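Local coordinates for protein EH1AB1 (Metagenome, PDB 6I8F) that hydrolyses esters, probably through the serine-nucleophile mechanism of the alpha/beta-hydrolase fold, at residues Ser115-Gln127 / Asn316-Thr329. Numbering follows the deposited sequence.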
# COMPACT_ATOMS: atom_id res chain seq x y z
N SER A 115 -6.08 14.86 15.97
CA SER A 115 -6.09 13.45 16.39
C SER A 115 -5.50 12.54 15.29
O SER A 115 -4.81 11.55 15.60
CB SER A 115 -7.48 12.98 16.79
OG SER A 115 -7.94 13.66 17.96
N THR A 116 -5.80 12.88 14.04
CA THR A 116 -5.32 12.17 12.87
C THR A 116 -3.80 12.30 12.73
O THR A 116 -3.12 11.32 12.45
CB THR A 116 -6.02 12.67 11.60
OG1 THR A 116 -7.42 12.40 11.77
CG2 THR A 116 -5.49 12.02 10.34
N CYS A 117 -3.28 13.52 12.90
CA CYS A 117 -1.84 13.74 12.81
C CYS A 117 -1.11 13.02 13.94
O CYS A 117 -0.04 12.45 13.70
CB CYS A 117 -1.49 15.21 12.82
SG CYS A 117 -1.86 16.01 11.24
N ARG A 118 -1.70 13.02 15.13
CA ARG A 118 -1.13 12.32 16.29
C ARG A 118 -0.99 10.84 15.95
O ARG A 118 0.06 10.23 16.19
CB ARG A 118 -2.00 12.52 17.54
CG ARG A 118 -1.84 13.88 18.20
CD ARG A 118 -2.98 14.13 19.18
NE ARG A 118 -2.81 15.36 19.95
CZ ARG A 118 -2.17 15.45 21.12
NH1 ARG A 118 -1.70 14.37 21.72
NH2 ARG A 118 -2.01 16.64 21.67
N ARG A 119 -2.07 10.26 15.40
CA ARG A 119 -2.10 8.83 15.10
C ARG A 119 -1.08 8.54 14.00
O ARG A 119 -0.36 7.55 14.09
CB ARG A 119 -3.50 8.36 14.72
CG ARG A 119 -3.64 6.85 14.65
CD ARG A 119 -5.07 6.38 14.44
NE ARG A 119 -5.14 4.92 14.37
CZ ARG A 119 -5.48 4.12 15.37
NH1 ARG A 119 -5.89 4.64 16.51
NH2 ARG A 119 -5.44 2.80 15.22
N LEU A 120 -0.99 9.41 12.99
CA LEU A 120 -0.04 9.18 11.89
C LEU A 120 1.39 9.17 12.43
O LEU A 120 2.21 8.36 12.01
CB LEU A 120 -0.21 10.25 10.81
CG LEU A 120 -1.47 10.16 9.95
CD1 LEU A 120 -1.53 11.32 8.97
CD2 LEU A 120 -1.54 8.83 9.20
N ALA A 121 1.71 10.09 13.34
CA ALA A 121 3.06 10.18 13.93
C ALA A 121 3.39 8.88 14.66
O ALA A 121 4.42 8.26 14.38
CB ALA A 121 3.17 11.39 14.83
N ASN A 122 2.52 8.47 15.58
CA ASN A 122 2.75 7.30 16.43
C ASN A 122 2.92 6.03 15.57
O ASN A 122 3.81 5.23 15.83
CB ASN A 122 1.64 7.13 17.46
CG ASN A 122 1.73 8.13 18.59
OD1 ASN A 122 2.76 8.77 18.77
ND2 ASN A 122 0.67 8.26 19.37
N LYS A 123 2.07 5.87 14.55
CA LYS A 123 2.01 4.65 13.76
C LYS A 123 3.17 4.60 12.76
O LYS A 123 3.70 3.54 12.49
CB LYS A 123 0.67 4.57 13.02
CG LYS A 123 -0.54 4.38 13.92
CD LYS A 123 -0.67 2.98 14.46
CE LYS A 123 -1.78 2.87 15.47
NZ LYS A 123 -1.95 1.47 15.92
N SER A 124 3.57 5.77 12.24
CA SER A 124 4.63 5.84 11.26
C SER A 124 6.02 5.87 11.91
O SER A 124 6.99 5.54 11.25
CB SER A 124 4.45 7.04 10.38
OG SER A 124 4.71 8.23 11.10
N ARG A 125 6.09 6.31 13.17
CA ARG A 125 7.36 6.63 13.86
C ARG A 125 8.05 7.80 13.16
O ARG A 125 9.27 7.97 13.27
CB ARG A 125 8.29 5.42 13.92
CG ARG A 125 7.68 4.15 14.50
CD ARG A 125 8.74 3.07 14.66
NE ARG A 125 8.20 1.78 15.07
CZ ARG A 125 8.88 0.63 15.09
NH1 ARG A 125 9.99 0.46 14.38
NH2 ARG A 125 8.43 -0.36 15.84
N CYS A 126 7.25 8.60 12.44
CA CYS A 126 7.72 9.81 11.77
C CYS A 126 7.17 11.03 12.51
O CYS A 126 6.05 11.00 12.98
CB CYS A 126 7.26 9.86 10.32
SG CYS A 126 7.98 8.57 9.27
N GLN A 127 7.98 12.09 12.60
CA GLN A 127 7.48 13.41 12.98
C GLN A 127 6.39 13.81 11.97
O GLN A 127 6.54 13.56 10.79
CB GLN A 127 8.61 14.44 12.97
CG GLN A 127 8.12 15.85 13.27
CD GLN A 127 9.23 16.83 13.53
OE1 GLN A 127 9.14 17.63 14.47
NE2 GLN A 127 10.26 16.83 12.69
N ASN A 316 -5.69 5.48 8.36
CA ASN A 316 -4.63 6.17 9.10
C ASN A 316 -3.42 5.24 9.24
O ASN A 316 -2.30 5.57 8.84
CB ASN A 316 -5.07 6.63 10.50
CG ASN A 316 -6.09 7.76 10.54
OD1 ASN A 316 -6.63 8.05 11.62
ND2 ASN A 316 -6.36 8.40 9.42
N ASP A 317 -3.67 4.06 9.82
CA ASP A 317 -2.62 3.09 10.13
C ASP A 317 -1.91 2.62 8.85
O ASP A 317 -0.69 2.44 8.84
CB ASP A 317 -3.18 1.93 10.96
CG ASP A 317 -3.68 2.37 12.32
OD1 ASP A 317 -3.46 3.56 12.68
OD2 ASP A 317 -4.32 1.55 13.02
N GLU A 318 -2.67 2.39 7.77
CA GLU A 318 -2.07 1.94 6.50
C GLU A 318 -1.18 3.04 5.90
O GLU A 318 -0.07 2.77 5.46
CB GLU A 318 -3.14 1.51 5.49
CG GLU A 318 -2.52 1.05 4.19
CD GLU A 318 -3.43 0.38 3.19
OE1 GLU A 318 -4.67 0.32 3.42
OE2 GLU A 318 -2.90 -0.05 2.16
N ALA A 319 -1.67 4.27 5.84
CA ALA A 319 -0.89 5.39 5.30
C ALA A 319 0.42 5.55 6.09
O ALA A 319 1.51 5.62 5.51
CB ALA A 319 -1.72 6.65 5.35
N ALA A 320 0.29 5.56 7.42
CA ALA A 320 1.42 5.67 8.34
C ALA A 320 2.41 4.51 8.11
O ALA A 320 3.61 4.72 8.07
CB ALA A 320 0.91 5.70 9.76
N ALA A 321 1.87 3.30 7.98
CA ALA A 321 2.66 2.09 7.87
C ALA A 321 3.50 2.14 6.59
O ALA A 321 4.67 1.82 6.62
CB ALA A 321 1.75 0.89 7.85
N VAL A 322 2.88 2.54 5.47
CA VAL A 322 3.56 2.57 4.20
C VAL A 322 4.65 3.65 4.22
O VAL A 322 5.76 3.43 3.70
CB VAL A 322 2.55 2.77 3.05
CG1 VAL A 322 3.23 3.04 1.72
CG2 VAL A 322 1.58 1.60 2.93
N MET A 323 4.34 4.83 4.77
CA MET A 323 5.31 5.90 4.84
C MET A 323 6.51 5.47 5.70
O MET A 323 7.66 5.64 5.31
CB MET A 323 4.72 7.19 5.41
CG MET A 323 5.74 8.33 5.45
SD MET A 323 5.00 9.88 5.94
CE MET A 323 4.49 9.47 7.61
N GLY A 324 6.23 4.92 6.89
CA GLY A 324 7.27 4.45 7.83
C GLY A 324 8.17 3.39 7.22
O GLY A 324 9.41 3.42 7.39
N ALA A 325 7.54 2.44 6.52
CA ALA A 325 8.25 1.39 5.79
C ALA A 325 9.15 2.02 4.72
O ALA A 325 10.31 1.62 4.54
CB ALA A 325 7.27 0.42 5.17
N HIS A 326 8.61 3.03 4.02
CA HIS A 326 9.38 3.67 2.98
C HIS A 326 10.63 4.32 3.59
O HIS A 326 11.70 4.24 3.02
CB HIS A 326 8.53 4.68 2.19
CG HIS A 326 9.28 5.28 1.05
ND1 HIS A 326 9.50 4.59 -0.14
CD2 HIS A 326 9.91 6.47 0.92
CE1 HIS A 326 10.23 5.34 -0.95
NE2 HIS A 326 10.48 6.50 -0.33
N PHE A 327 10.48 4.95 4.76
CA PHE A 327 11.55 5.72 5.38
C PHE A 327 12.42 4.86 6.32
O PHE A 327 13.38 5.39 6.90
CB PHE A 327 10.95 6.92 6.12
CG PHE A 327 10.57 8.09 5.23
CD1 PHE A 327 11.26 8.36 4.06
CD2 PHE A 327 9.56 8.95 5.60
CE1 PHE A 327 10.92 9.44 3.26
CE2 PHE A 327 9.22 10.04 4.81
CZ PHE A 327 9.90 10.28 3.64
N GLY A 328 12.09 3.57 6.46
CA GLY A 328 12.90 2.62 7.23
C GLY A 328 12.75 2.78 8.74
O GLY A 328 13.70 2.56 9.46
N THR A 329 11.56 3.12 9.24
CA THR A 329 11.40 3.39 10.67
C THR A 329 11.01 2.11 11.42
O THR A 329 10.69 1.09 10.84
CB THR A 329 10.36 4.48 10.94
OG1 THR A 329 9.10 3.96 10.55
CG2 THR A 329 10.67 5.76 10.21
OXT THR A 329 11.01 2.11 12.66
O HOH W 1 -7.92 9.82 12.98
O HOH W 2 -2.15 -0.94 13.67
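N316 lays its CB and OD1 against the CD methylene of R119, while a water bridges OD1 to OG1 of T116, a hydroxyl also bonded to E58; the N316 side chain has a further polar partner in F303. D317 takes R119 side-on: NE meets OD1 at 2.7 Å and NH2 meets OD2 at 2.8 Å, the latter at the syn lone pair. R119 reaches out with its CG anti to its own backbone N and the chain extended; its guanidinium and the carboxylate are nearly coplanar, 18° apart. K123 bends at chi2, runs its methylenes past OD1 and leaves NZ in a long salt bridge to OD2; its CE sits over the rim of one face of the R119 guanidinium. A320 marks the tight point, its CB 3.5 Å from K123 CB. M323 puts CE against CB of S124 and CB of C126. At G324 the backbone comes close enough for CA to lie 3.6 Å from S124 O. C126 SG lies at the edge of the F327 ring, 84° off the ring normal, a sulfur-aromatic contact. Past the Schellman turn at G328, the T329 OG1 hydroxyl donates a hydrogen bond to S124 O (2.7 Å), and the terminal carboxylate receives R125 NH1 at OXT (2.6 Å), within the guanidinium plane. The axes approach to 8.0 Å and cross at -42°, and M323 and F327 also touch strand 94-100: two helices packed on one face of the central sheet, as in the alpha/beta-hydrolase fold, with the C-terminal helix pinned at its end.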